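Local coordinates for heme utilization carrier protein (Escherichia coli O157:H7, PDB 6U9J) that probably binds heme in the cytosol and carries it within the cell, in the setting of anaerobic heme degradation, at residues E5-E10 against E16-Q21; E28-L33 against A105-K110; T46-V51 against A128-F133; A117-F122 against S148-L153. All blocks are in the same frame, centred on the assembly; numbering follows the deposited sequence.

How the contacts relate
Contacts 2, 3 and 4 each include a strand of the six-stranded antiparallel sheet; contact 1 joins two helices stacked beyond it. Contacts 1 and 2, centres about 10 Å apart, pack the short N-terminal helices together and onto one face; Glu10 OE1 of contact 1 forms a 3.0 Å salt bridge to Arg109 NH1 of contact 2. Contacts 3 and 4, centres about 8 Å apart, pack helices 44-51 and 144-157 on the other face, and their strands 128-133 and 114-122 are neighbours. Each helical layer is tied to the sheet by a polar link on its own face: Glu16 OE1 forms a 2.6 Å salt bridge to Lys131 NZ, and Glu108 OE2 lies 2.7 Å from His151 NE2, a probable hydrogen bond.

Contact 1: residues E5-E10 against E16-Q21; sequences EFLKTE and EVVAEQ
Phe6 and Leu7 of helix 3-7 meet Val18 and Gln21 of helix 15-22 in a small, partly buried helix-helix contact without a hydrogen bond across it. CB of Phe6 points toward helix 15-22, and CG stands anti to the backbone N (chi1 177°), which carries the ring outward so that its far end does the touching. CE2 meets Val18 first: CG2 of Val18 lies 4.1 Å from it, close to the plane of the ring, and CG1 of Val18 is just as near to the same CE2. At the tip, Phe6 CZ comes 3.9 Å from Gln21 OE1, which lies oblique to the ring. The Gln21 side chain is extended beyond CG and approaches from the opposite direction, its amide plane turned 72° against the ring. An aromatic residue suits this half-covered position, offering carbon to the valine and leaving the glutamine amide at the exposed margin. Leu7 contributes a single methyl, CD2, which sits 4.1 Å from Val18 CG1. The two branches of Val18 therefore serve two residues: CG1 lies near both Phe6 and Leu7, and CG2 near Phe6 alone. Leu7 and Val18 also both rest on Val29 of helix 26-31, so the three short N-terminal helices share one apolar core, with Pro11 of the connecting loop against Val18.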
loop_
_atom_site.group_PDB
_atom_site.type_symbol
_atom_site.label_atom_id
_atom_site.label_comp_id
_atom_site.label_asym_id
_atom_site.label_seq_id
_atom_site.Cartn_x
_atom_site.Cartn_y
_atom_site.Cartn_z
ATOM N N GLU A 5 -6.839 5.468 31.531
ATOM C CA GLU A 5 -6.639 6.773 32.153
ATOM C C GLU A 5 -5.719 7.643 31.305
ATOM O O GLU A 5 -5.987 8.834 31.111
ATOM C CB GLU A 5 -6.080 6.597 33.567
ATOM C CG GLU A 5 -6.981 5.773 34.480
ATOM C CD GLU A 5 -6.408 5.597 35.878
ATOM O OE1 GLU A 5 -7.192 5.313 36.811
ATOM O OE2 GLU A 5 -5.178 5.739 36.044
ATOM N N PHE A 6 -4.646 7.058 30.768
ATOM C CA PHE A 6 -3.734 7.816 29.918
ATOM C C PHE A 6 -4.442 8.364 28.684
ATOM O O PHE A 6 -4.165 9.489 28.253
ATOM C CB PHE A 6 -2.553 6.934 29.513
ATOM C CG PHE A 6 -1.585 7.602 28.572
ATOM C CD1 PHE A 6 -0.753 8.616 29.015
ATOM C CD2 PHE A 6 -1.503 7.208 27.243
ATOM C CE1 PHE A 6 0.137 9.232 28.154
ATOM C CE2 PHE A 6 -0.615 7.819 26.375
ATOM C CZ PHE A 6 0.208 8.831 26.832
ATOM N N LEU A 7 -5.364 7.591 28.101
ATOM C CA LEU A 7 -6.002 8.017 26.862
ATOM C C LEU A 7 -7.104 9.048 27.074
ATOM O O LEU A 7 -7.497 9.715 26.109
ATOM C CB LEU A 7 -6.569 6.809 26.113
ATOM C CG LEU A 7 -5.507 5.904 25.488
ATOM C CD1 LEU A 7 -6.149 4.651 24.883
ATOM C CD2 LEU A 7 -4.710 6.676 24.451
ATOM N N LYS A 8 -7.595 9.217 28.304
ATOM C CA LYS A 8 -8.650 10.199 28.538
ATOM C C LYS A 8 -8.195 11.638 28.306
ATOM O O LYS A 8 -9.007 12.550 28.495
ATOM C CB LYS A 8 -9.198 10.065 29.962
ATOM C CG LYS A 8 -9.690 8.672 30.310
ATOM C CD LYS A 8 -10.577 8.646 31.544
ATOM C CE LYS A 8 -12.037 8.446 31.174
ATOM N NZ LYS A 8 -12.918 8.437 32.373
ATOM N N THR A 9 -6.944 11.876 27.882
ATOM C CA THR A 9 -6.434 13.238 27.761
ATOM C C THR A 9 -5.663 13.471 26.458
ATOM O O THR A 9 -4.864 14.413 26.368
ATOM C CB THR A 9 -5.579 13.593 28.987
ATOM O OG1 THR A 9 -5.478 15.018 29.111
ATOM C CG2 THR A 9 -4.187 12.948 28.927
ATOM N N GLU A 10 -5.907 12.639 25.437
ATOM C CA GLU A 10 -5.446 12.816 24.058
ATOM C C GLU A 10 -3.925 12.776 23.928
ATOM O O GLU A 10 -3.241 13.750 24.262
ATOM C CB GLU A 10 -5.978 14.129 23.470
ATOM C CG GLU A 10 -5.829 14.272 21.941
ATOM C CD GLU A 10 -6.647 13.259 21.137
ATOM O OE1 GLU A 10 -6.098 12.195 20.767
ATOM O OE2 GLU A 10 -7.840 13.536 20.864
ATOM N N GLU A 16 -0.100 4.222 17.365
ATOM C CA GLU A 16 0.874 3.136 17.410
ATOM C C GLU A 16 1.972 3.426 18.423
ATOM O O GLU A 16 2.443 2.513 19.114
ATOM C CB GLU A 16 1.474 2.907 16.022
ATOM C CG GLU A 16 0.515 2.264 15.030
ATOM C CD GLU A 16 -0.362 3.285 14.316
ATOM O OE1 GLU A 16 -1.067 2.899 13.360
ATOM O OE2 GLU A 16 -0.344 4.477 14.701
ATOM N N VAL A 17 2.384 4.693 18.531
ATOM C CA VAL A 17 3.372 5.065 19.538
ATOM C C VAL A 17 2.839 4.766 20.935
ATOM O O VAL A 17 3.580 4.306 21.813
ATOM C CB VAL A 17 3.767 6.544 19.370
ATOM C CG1 VAL A 17 4.462 7.069 20.614
ATOM C CG2 VAL A 17 4.660 6.721 18.142
ATOM N N VAL A 18 1.539 4.982 21.155
ATOM C CA VAL A 18 0.935 4.634 22.441
ATOM C C VAL A 18 1.012 3.133 22.677
ATOM O O VAL A 18 1.339 2.674 23.777
ATOM C CB VAL A 18 -0.518 5.132 22.516
ATOM C CG1 VAL A 18 -1.172 4.627 23.791
ATOM C CG2 VAL A 18 -0.572 6.646 22.441
ATOM N N ALA A 19 0.671 2.340 21.658
ATOM C CA ALA A 19 0.804 0.894 21.797
ATOM C C ALA A 19 2.264 0.498 21.968
ATOM O O ALA A 19 2.583 -0.365 22.794
ATOM C CB ALA A 19 0.186 0.179 20.593
ATOM N N GLU A 20 3.163 1.121 21.200
ATOM C CA GLU A 20 4.597 0.935 21.418
ATOM C C GLU A 20 4.973 1.285 22.851
ATOM O O GLU A 20 5.590 0.484 23.564
ATOM C CB GLU A 20 5.397 1.795 20.438
ATOM C CG GLU A 20 5.476 1.258 19.025
ATOM C CD GLU A 20 6.117 2.250 18.071
ATOM O OE1 GLU A 20 6.191 3.449 18.422
ATOM O OE2 GLU A 20 6.547 1.837 16.973
ATOM N N GLN A 21 4.590 2.483 23.295
ATOM C CA GLN A 21 4.954 2.934 24.634
ATOM C C GLN A 21 4.357 2.037 25.714
ATOM O O GLN A 21 4.932 1.906 26.801
ATOM C CB GLN A 21 4.519 4.392 24.814
ATOM C CG GLN A 21 4.158 4.809 26.226
ATOM C CD GLN A 21 3.641 6.229 26.280
ATOM O OE1 GLN A 21 3.063 6.724 25.309
ATOM N NE2 GLN A 21 3.842 6.896 27.415
#

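Contact 2: residues E28-L33 against A105-K110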
loop_
_atom_site.group_PDB
_atom_site.type_symbol
_atom_site.label_atom_id
_atom_site.label_comp_id
_atom_site.label_asym_id
_atom_site.label_seq_id
_atom_site.Cartn_x
_atom_site.Cartn_y
_atom_site.Cartn_z
ATOM N N GLU A 28 -6.009 -2.832 21.307
ATOM C CA GLU A 28 -6.289 -2.566 22.714
ATOM C C GLU A 28 -6.244 -1.072 23.020
ATOM O O GLU A 28 -7.052 -0.580 23.811
ATOM C CB GLU A 28 -5.315 -3.331 23.611
ATOM C CG GLU A 28 -5.793 -3.422 25.055
ATOM C CD GLU A 28 -7.056 -4.261 25.196
ATOM O OE1 GLU A 28 -7.907 -3.922 26.049
ATOM O OE2 GLU A 28 -7.201 -5.252 24.447
ATOM N N VAL A 29 -5.331 -0.333 22.387
ATOM C CA VAL A 29 -5.323 1.123 22.540
ATOM C C VAL A 29 -6.623 1.718 22.012
ATOM O O VAL A 29 -7.261 2.550 22.665
ATOM C CB VAL A 29 -4.107 1.731 21.828
ATOM C CG1 VAL A 29 -4.203 3.267 21.801
ATOM C CG2 VAL A 29 -2.823 1.268 22.491
ATOM N N VAL A 30 -7.037 1.293 20.817
ATOM C CA VAL A 30 -8.228 1.874 20.211
ATOM C C VAL A 30 -9.459 1.615 21.073
ATOM O O VAL A 30 -10.341 2.473 21.188
ATOM C CB VAL A 30 -8.398 1.339 18.776
ATOM C CG1 VAL A 30 -9.806 1.592 18.280
ATOM C CG2 VAL A 30 -7.379 2.020 17.860
ATOM N N ARG A 31 -9.548 0.424 21.674
ATOM C CA ARG A 31 -10.687 0.103 22.530
ATOM C C ARG A 31 -10.800 1.060 23.703
ATOM O O ARG A 31 -11.908 1.341 24.170
ATOM C CB ARG A 31 -10.561 -1.321 23.063
ATOM C CG ARG A 31 -10.788 -2.402 22.043
ATOM C CD ARG A 31 -10.850 -3.742 22.751
ATOM N NE ARG A 31 -10.934 -4.856 21.820
ATOM C CZ ARG A 31 -12.065 -5.289 21.272
ATOM N NH1 ARG A 31 -12.037 -6.319 20.441
ATOM N NH2 ARG A 31 -13.218 -4.694 21.555
ATOM N N ASN A 32 -9.672 1.563 24.189
ATOM C CA ASN A 32 -9.633 2.404 25.375
ATOM C C ASN A 32 -9.689 3.890 25.056
ATOM O O ASN A 32 -9.599 4.714 25.973
ATOM C CB ASN A 32 -8.385 2.075 26.190
ATOM C CG ASN A 32 -8.504 0.747 26.899
ATOM O OD1 ASN A 32 -9.182 0.640 27.921
ATOM N ND2 ASN A 32 -7.860 -0.276 26.355
ATOM N N LEU A 33 -9.854 4.249 23.787
ATOM C CA LEU A 33 -10.040 5.640 23.413
ATOM C C LEU A 33 -11.377 6.164 23.938
ATOM O O LEU A 33 -12.322 5.398 24.138
ATOM C CB LEU A 33 -9.999 5.789 21.891
ATOM C CG LEU A 33 -8.628 5.688 21.224
ATOM C CD1 LEU A 33 -8.777 5.667 19.710
ATOM C CD2 LEU A 33 -7.737 6.841 21.668
ATOM N N ALA A 105 -12.654 -0.645 13.480
ATOM C CA ALA A 105 -12.966 0.434 14.409
ATOM C C ALA A 105 -13.240 1.724 13.659
ATOM O O ALA A 105 -12.572 2.035 12.673
ATOM C CB ALA A 105 -11.834 0.664 15.417
ATOM N N LEU A 106 -14.224 2.477 14.135
ATOM C CA LEU A 106 -14.421 3.860 13.727
ATOM C C LEU A 106 -13.918 4.737 14.860
ATOM O O LEU A 106 -14.306 4.537 16.014
ATOM C CB LEU A 106 -15.893 4.162 13.433
ATOM C CG LEU A 106 -16.367 3.830 12.007
ATOM C CD1 LEU A 106 -16.292 2.339 11.726
ATOM C CD2 LEU A 106 -17.784 4.348 11.765
ATOM N N ILE A 107 -13.029 5.675 14.533
ATOM C CA ILE A 107 -12.338 6.493 15.524
ATOM C C ILE A 107 -12.489 7.970 15.202
ATOM O O ILE A 107 -12.331 8.388 14.055
ATOM C CB ILE A 107 -10.840 6.128 15.579
ATOM C CG1 ILE A 107 -10.673 4.663 15.980
ATOM C CG2 ILE A 107 -10.094 7.076 16.552
ATOM C CD1 ILE A 107 -9.307 4.094 15.636
ATOM N N GLU A 108 -12.744 8.775 16.235
ATOM C CA GLU A 108 -12.647 10.224 16.137
ATOM C C GLU A 108 -11.696 10.703 17.218
ATOM O O GLU A 108 -11.824 10.302 18.378
ATOM C CB GLU A 108 -14.010 10.898 16.300
ATOM C CG GLU A 108 -14.988 10.531 15.197
ATOM C CD GLU A 108 -16.376 11.089 15.456
ATOM O OE1 GLU A 108 -17.245 10.329 15.928
ATOM O OE2 GLU A 108 -16.587 12.294 15.197
ATOM N N ARG A 109 -10.723 11.516 16.830
ATOM C CA ARG A 109 -9.810 12.087 17.819
ATOM C C ARG A 109 -9.128 13.302 17.218
ATOM O O ARG A 109 -9.278 13.615 16.037
ATOM C CB ARG A 109 -8.773 11.052 18.271
ATOM C CG ARG A 109 -7.900 10.546 17.132
ATOM C CD ARG A 109 -6.880 9.524 17.619
ATOM N NE ARG A 109 -5.945 10.131 18.566
ATOM C CZ ARG A 109 -4.641 10.304 18.351
ATOM N NH1 ARG A 109 -3.892 10.877 19.287
ATOM N NH2 ARG A 109 -4.081 9.898 17.219
ATOM N N LYS A 110 -8.384 14.018 18.058
ATOM C CA LYS A 110 -7.505 15.048 17.537
ATOM C C LYS A 110 -6.104 14.489 17.337
ATOM O O LYS A 110 -5.591 13.748 18.182
ATOM C CB LYS A 110 -7.463 16.259 18.467
ATOM C CG LYS A 110 -8.665 17.174 18.290
ATOM C CD LYS A 110 -8.482 18.487 18.999
ATOM C CE LYS A 110 -9.744 19.314 18.889
ATOM N NZ LYS A 110 -9.799 20.082 17.618
#
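Val30 and Ala105 bring the backbones nearest, their CA atoms 7.6 Å apart. Alanine's single CB is what meets the valine here, with Val30 CG1 dropping to 3.6 Å from Ala105 CB. Both Val30 methyls also bear on the end of Ile107: its CD1 is 3.6 Å from Val30 CG2 and scarcely farther from CG1, so this terminal methyl is held against the fork of the valine. The two side chains cross at about a right angle. With CG1 of Ile107 set opposite the carbonyl carbon (chi1 -61°), the CG1-CD1 arm is directed to Val30 and CG2 to Leu33, whose CD1 lies 3.7 Å from Ile107 CG2. Branched aliphatic residues suit this buried layer, since each methyl can find a different neighbour. Asn32 folds back on the preceding turn. Its ND2 gives a hydrogen bond of 2.7 Å to Glu28 O, bent to 148° at the hydrogen and tilted from the carbonyl plane, and Leu33 N bonds Val30 O at 3.2 Å. Leu33, next in the chain, faces the strand. Strand 103-111 is thus covered on one face by helix 26-31, with Phe122 of the adjacent strand 114-122 touching both Val30 and Ala105, and Leu15 of helix 15-22 against Leu33. From the other face of the strand, Leu106 packs on helix 144-157.

Contact 3: residues T46-V51 against A128-F133; sequences TVWDTV and AMLKIF
Trp48 and Val51, one helical turn apart on helix 44-51, pack against Leu130 and Ile132 of strand 128-133 in a helix-on-sheet layer. The strand carries a classic beta bulge, in which Met129 and Leu130 both stand opposite Phe121. The axes of helix 46-51 and strand 130-133 approach to 11.9 Å at 36°, a distance that the large indole of Trp48 bridges. Trp48 spans it with the benzo side of its ring system: CZ3 meets Leu130 CD2 at 3.8 Å, and the methyl lies in the ring plane, at the edge. Ile132 CD1 approaches the same CZ3 obliquely and more loosely, at 4.4 Å. A chi1 of -167°, trans to its own N, swings the indole toward the strand although its CB does not point there. Val51 needs no such reach; its CG1 meets Ile132 CG2 tip to tip at 4.2 Å. All four residues are buried, as befits carbon-rich groups.

Farther out, other residues fix how the indole is turned. Its NE1 hydrogen-bonds to Pro75 O, satisfying the one polar atom of a buried ring, while Phe84 meets it edge-to-face and the Phe44 ring lies near it. Leu130 also packs on Leu68 of the second subunit, so this core adjoins the dimer interface. Behind the contact, Thr46 O receives two bonds from opposite faces of its plane, from Thr50 N at 3.2 Å and from Thr50 OG1 at 2.7 Å.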
loop_
_atom_site.group_PDB
_atom_site.type_symbol
_atom_site.label_atom_id
_atom_site.label_comp_id
_atom_site.label_asym_id
_atom_site.label_seq_id
_atom_site.Cartn_x
_atom_site.Cartn_y
_atom_site.Cartn_z
ATOM N N THR A 46 -20.563 -4.416 5.140
ATOM C CA THR A 46 -21.395 -3.273 5.507
ATOM C C THR A 46 -20.575 -1.986 5.550
ATOM O O THR A 46 -20.992 -0.954 5.011
ATOM C CB THR A 46 -22.064 -3.534 6.859
ATOM O OG1 THR A 46 -22.981 -4.630 6.734
ATOM C CG2 THR A 46 -22.817 -2.307 7.346
ATOM N N VAL A 47 -19.392 -2.043 6.160
ATOM C CA VAL A 47 -18.551 -0.853 6.275
ATOM C C VAL A 47 -18.021 -0.452 4.906
ATOM O O VAL A 47 -18.123 0.711 4.491
ATOM C CB VAL A 47 -17.399 -1.102 7.264
ATOM C CG1 VAL A 47 -16.384 0.045 7.211
ATOM C CG2 VAL A 47 -17.946 -1.309 8.682
ATOM N N TRP A 48 -17.461 -1.418 4.172
ATOM C CA TRP A 48 -16.860 -1.098 2.885
ATOM C C TRP A 48 -17.890 -0.495 1.939
ATOM O O TRP A 48 -17.669 0.579 1.365
ATOM C CB TRP A 48 -16.227 -2.357 2.267
ATOM C CG TRP A 48 -15.335 -2.000 1.110
ATOM C CD1 TRP A 48 -15.708 -1.788 -0.182
ATOM C CD2 TRP A 48 -13.936 -1.732 1.180
ATOM N NE1 TRP A 48 -14.610 -1.416 -0.937
ATOM C CE2 TRP A 48 -13.507 -1.401 -0.126
ATOM C CE3 TRP A 48 -12.998 -1.757 2.216
ATOM C CZ2 TRP A 48 -12.176 -1.075 -0.413
ATOM C CZ3 TRP A 48 -11.678 -1.447 1.927
ATOM C CH2 TRP A 48 -11.281 -1.111 0.626
ATOM N N ASP A 49 -19.036 -1.170 1.772
ATOM C CA ASP A 49 -20.053 -0.699 0.837
ATOM C C ASP A 49 -20.612 0.668 1.233
ATOM O O ASP A 49 -21.018 1.450 0.362
ATOM C CB ASP A 49 -21.177 -1.729 0.739
ATOM C CG ASP A 49 -20.748 -3.009 0.021
ATOM O OD1 ASP A 49 -19.633 -3.050 -0.543
ATOM O OD2 ASP A 49 -21.522 -3.980 0.060
ATOM N N THR A 50 -20.634 0.977 2.534
ATOM C CA THR A 50 -21.108 2.281 2.987
ATOM C C THR A 50 -20.128 3.387 2.609
ATOM O O THR A 50 -20.530 4.417 2.063
ATOM C CB THR A 50 -21.348 2.249 4.498
ATOM O OG1 THR A 50 -22.411 1.338 4.783
ATOM C CG2 THR A 50 -21.745 3.630 5.026
ATOM N N VAL A 51 -18.830 3.164 2.839
ATOM C CA VAL A 51 -17.819 4.184 2.541
ATOM C C VAL A 51 -17.748 4.458 1.047
ATOM O O VAL A 51 -17.413 5.571 0.617
ATOM C CB VAL A 51 -16.454 3.748 3.116
ATOM C CG1 VAL A 51 -15.331 4.754 2.777
ATOM C CG2 VAL A 51 -16.558 3.562 4.618
ATOM N N ALA A 128 -3.026 -2.922 12.419
ATOM C CA ALA A 128 -3.823 -2.415 11.314
ATOM C C ALA A 128 -3.372 -3.047 10.002
ATOM O O ALA A 128 -2.171 -3.141 9.727
ATOM C CB ALA A 128 -3.713 -0.886 11.245
ATOM N N MET A 129 -4.334 -3.510 9.208
ATOM C CA MET A 129 -4.038 -3.916 7.841
ATOM C C MET A 129 -4.414 -2.858 6.815
ATOM O O MET A 129 -3.895 -2.889 5.695
ATOM C CB MET A 129 -4.730 -5.249 7.491
ATOM C CG MET A 129 -6.032 -5.532 8.209
ATOM S SD MET A 129 -6.760 -7.119 7.708
ATOM C CE MET A 129 -7.098 -6.625 6.065
ATOM N N LEU A 130 -5.241 -1.884 7.186
ATOM C CA LEU A 130 -5.674 -0.869 6.239
ATOM C C LEU A 130 -6.312 0.241 7.050
ATOM O O LEU A 130 -6.867 -0.021 8.114
ATOM C CB LEU A 130 -6.675 -1.439 5.228
ATOM C CG LEU A 130 -6.933 -0.564 4.011
ATOM C CD1 LEU A 130 -5.723 -0.541 3.083
ATOM C CD2 LEU A 130 -8.171 -1.057 3.281
ATOM N N LYS A 131 -6.209 1.477 6.558
ATOM C CA LYS A 131 -6.874 2.615 7.180
ATOM C C LYS A 131 -7.588 3.429 6.113
ATOM O O LYS A 131 -7.095 3.563 4.991
ATOM C CB LYS A 131 -5.872 3.526 7.929
ATOM C CG LYS A 131 -5.125 2.840 9.069
ATOM C CD LYS A 131 -4.303 3.839 9.877
ATOM C CE LYS A 131 -3.508 3.151 10.971
ATOM N NZ LYS A 131 -2.829 4.169 11.843
ATOM N N ILE A 132 -8.756 3.963 6.452
ATOM C CA ILE A 132 -9.449 4.940 5.617
ATOM C C ILE A 132 -9.685 6.184 6.454
ATOM O O ILE A 132 -10.209 6.086 7.568
ATOM C CB ILE A 132 -10.783 4.403 5.076
ATOM C CG1 ILE A 132 -10.554 3.150 4.225
ATOM C CG2 ILE A 132 -11.488 5.471 4.245
ATOM C CD1 ILE A 132 -11.847 2.449 3.866
ATOM N N PHE A 133 -9.311 7.347 5.919
ATOM C CA PHE A 133 -9.492 8.631 6.583
ATOM C C PHE A 133 -10.481 9.487 5.809
ATOM O O PHE A 133 -10.464 9.502 4.581
ATOM C CB PHE A 133 -8.161 9.388 6.687
ATOM C CG PHE A 133 -7.188 8.763 7.626
ATOM C CD1 PHE A 133 -6.308 7.788 7.183
ATOM C CD2 PHE A 133 -7.136 9.164 8.957
ATOM C CE1 PHE A 133 -5.401 7.205 8.058
ATOM C CE2 PHE A 133 -6.227 8.586 9.838
ATOM C CZ PHE A 133 -5.363 7.606 9.388
#

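Contact 4: residues A117-F122 against S148-L153; sequences ASILFF and SAFHTL
The Phe150 ring carries Ala117 on one face, with Ser118 O at its edge. CB of Ala117 stands 4.0 Å from the ring centroid and only 8° off the normal, a CH-pi contact almost exactly over the centre. This is helix-on-sheet packing: the C-terminal helix 144-157 lies across strand 114-122, and the axes of segments 117-122 and 148-153 come within 10.1 Å at 44°. At the ring's edge, Ser118 O lies in plane, 3.6 Å from Phe150 CE2, where a backbone oxygen meets the slightly positive rim of C-H groups. Ile119 comes in obliquely, its CG1 at 4.1 Å from the same CE2, the two side chains sliding past each other in opposite directions. Alanine suits the place because its single methyl sits directly on the ring face, while phenylalanine is long enough to bridge the space between helix and strand. Its CG is turned opposite the backbone N (chi1 175°), which carries the ring toward the strand. Trp54 also touches Phe150, and Val47 and Val51 of helix 44-51 touch Ile119, so the two helices share this side of the sheet. On the helix's outer side, Ser148 O accepts two bonds, from Thr152 N at 2.9 Å and from Thr152 OG1 at 3.2 Å, the hydroxyl standing above the carbonyl plane.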
loop_
_atom_site.group_PDB
_atom_site.type_symbol
_atom_site.label_atom_id
_atom_site.label_comp_id
_atom_site.label_asym_id
_atom_site.label_seq_id
_atom_site.Cartn_x
_atom_site.Cartn_y
_atom_site.Cartn_z
ATOM N N ALA A 117 -11.187 11.612 11.536
ATOM C CA ALA A 117 -12.187 10.562 11.611
ATOM C C ALA A 117 -11.689 9.444 10.719
ATOM O O ALA A 117 -11.394 9.688 9.547
ATOM C CB ALA A 117 -13.564 11.041 11.146
ATOM N N SER A 118 -11.529 8.259 11.289
ATOM C CA SER A 118 -10.868 7.183 10.567
ATOM C C SER A 118 -11.576 5.858 10.788
ATOM O O SER A 118 -12.290 5.653 11.773
ATOM C CB SER A 118 -9.402 7.048 11.005
ATOM O OG SER A 118 -9.307 6.709 12.371
ATOM N N ILE A 119 -11.360 4.950 9.835
ATOM C CA ILE A 119 -11.772 3.553 9.937
ATOM C C ILE A 119 -10.516 2.703 9.882
ATOM O O ILE A 119 -9.729 2.831 8.942
ATOM C CB ILE A 119 -12.737 3.178 8.811
ATOM C CG1 ILE A 119 -13.953 4.086 8.857
ATOM C CG2 ILE A 119 -13.138 1.686 8.883
ATOM C CD1 ILE A 119 -14.810 4.005 7.635
ATOM N N LEU A 120 -10.317 1.861 10.889
ATOM C CA LEU A 120 -9.159 0.981 10.977
ATOM C C LEU A 120 -9.628 -0.453 10.815
ATOM O O LEU A 120 -10.579 -0.878 11.481
ATOM C CB LEU A 120 -8.428 1.131 12.312
ATOM C CG LEU A 120 -7.275 2.128 12.352
ATOM C CD1 LEU A 120 -7.733 3.478 11.831
ATOM C CD2 LEU A 120 -6.761 2.248 13.775
ATOM N N PHE A 121 -8.951 -1.192 9.946
ATOM C CA PHE A 121 -9.199 -2.615 9.759
ATOM C C PHE A 121 -8.063 -3.368 10.427
ATOM O O PHE A 121 -6.894 -3.112 10.127
ATOM C CB PHE A 121 -9.270 -2.977 8.271
ATOM C CG PHE A 121 -10.364 -2.266 7.514
ATOM C CD1 PHE A 121 -10.190 -0.954 7.075
ATOM C CD2 PHE A 121 -11.562 -2.906 7.225
ATOM C CE1 PHE A 121 -11.184 -0.296 6.378
ATOM C CE2 PHE A 121 -12.556 -2.268 6.527
ATOM C CZ PHE A 121 -12.380 -0.953 6.099
ATOM N N PHE A 122 -8.398 -4.282 11.333
ATOM C CA PHE A 122 -7.406 -4.996 12.134
ATOM C C PHE A 122 -7.257 -6.453 11.711
ATOM O O PHE A 122 -8.244 -7.124 11.384
ATOM C CB PHE A 122 -7.786 -4.985 13.615
ATOM C CG PHE A 122 -7.745 -3.636 14.238
ATOM C CD1 PHE A 122 -8.865 -2.825 14.220
ATOM C CD2 PHE A 122 -6.588 -3.183 14.829
ATOM C CE1 PHE A 122 -8.834 -1.565 14.802
ATOM C CE2 PHE A 122 -6.542 -1.926 15.412
ATOM C CZ PHE A 122 -7.673 -1.119 15.394
ATOM N N SER A 148 -20.987 13.626 8.922
ATOM C CA SER A 148 -22.349 13.215 9.243
ATOM C C SER A 148 -22.607 11.766 8.828
ATOM O O SER A 148 -23.169 10.979 9.599
ATOM C CB SER A 148 -23.347 14.148 8.565
ATOM O OG SER A 148 -24.673 13.816 8.946
ATOM N N ALA A 149 -22.177 11.392 7.622
ATOM C CA ALA A 149 -22.373 10.019 7.158
ATOM C C ALA A 149 -21.580 9.026 8.008
ATOM O O ALA A 149 -22.061 7.928 8.321
ATOM C CB ALA A 149 -21.972 9.927 5.689
ATOM N N PHE A 150 -20.365 9.407 8.404
ATOM C CA PHE A 150 -19.567 8.592 9.311
ATOM C C PHE A 150 -20.300 8.371 10.634
ATOM O O PHE A 150 -20.346 7.251 11.156
ATOM C CB PHE A 150 -18.203 9.289 9.487
ATOM C CG PHE A 150 -17.272 8.670 10.489
ATOM C CD1 PHE A 150 -17.349 9.010 11.841
ATOM C CD2 PHE A 150 -16.235 7.849 10.072
ATOM C CE1 PHE A 150 -16.458 8.466 12.750
ATOM C CE2 PHE A 150 -15.340 7.311 10.984
ATOM C CZ PHE A 150 -15.449 7.622 12.316
ATOM N N HIS A 151 -20.889 9.438 11.200
ATOM C CA HIS A 151 -21.648 9.287 12.437
ATOM C C HIS A 151 -22.867 8.392 12.252
ATOM O O HIS A 151 -23.222 7.625 13.157
ATOM C CB HIS A 151 -22.085 10.653 12.946
ATOM C CG HIS A 151 -20.971 11.445 13.543
ATOM N ND1 HIS A 151 -20.920 12.819 13.472
ATOM C CD2 HIS A 151 -19.866 11.056 14.221
ATOM C CE1 HIS A 151 -19.828 13.244 14.081
ATOM N NE2 HIS A 151 -19.177 12.201 14.557
ATOM N N THR A 152 -23.521 8.480 11.094
ATOM C CA THR A 152 -24.648 7.586 10.816
ATOM C C THR A 152 -24.208 6.126 10.797
ATOM O O THR A 152 -24.893 5.254 11.346
ATOM C CB THR A 152 -25.303 7.988 9.495
ATOM O OG1 THR A 152 -25.878 9.290 9.640
ATOM C CG2 THR A 152 -26.402 7.009 9.098
ATOM N N LEU A 153 -23.056 5.841 10.193
ATOM C CA LEU A 153 -22.569 4.464 10.166
ATOM C C LEU A 153 -22.206 3.982 11.563
ATOM O O LEU A 153 -22.542 2.857 11.946
ATOM C CB LEU A 153 -21.365 4.350 9.237
ATOM C CG LEU A 153 -20.604 3.013 9.232
ATOM C CD1 LEU A 153 -21.493 1.811 8.828
ATOM C CD2 LEU A 153 -19.394 3.112 8.308
#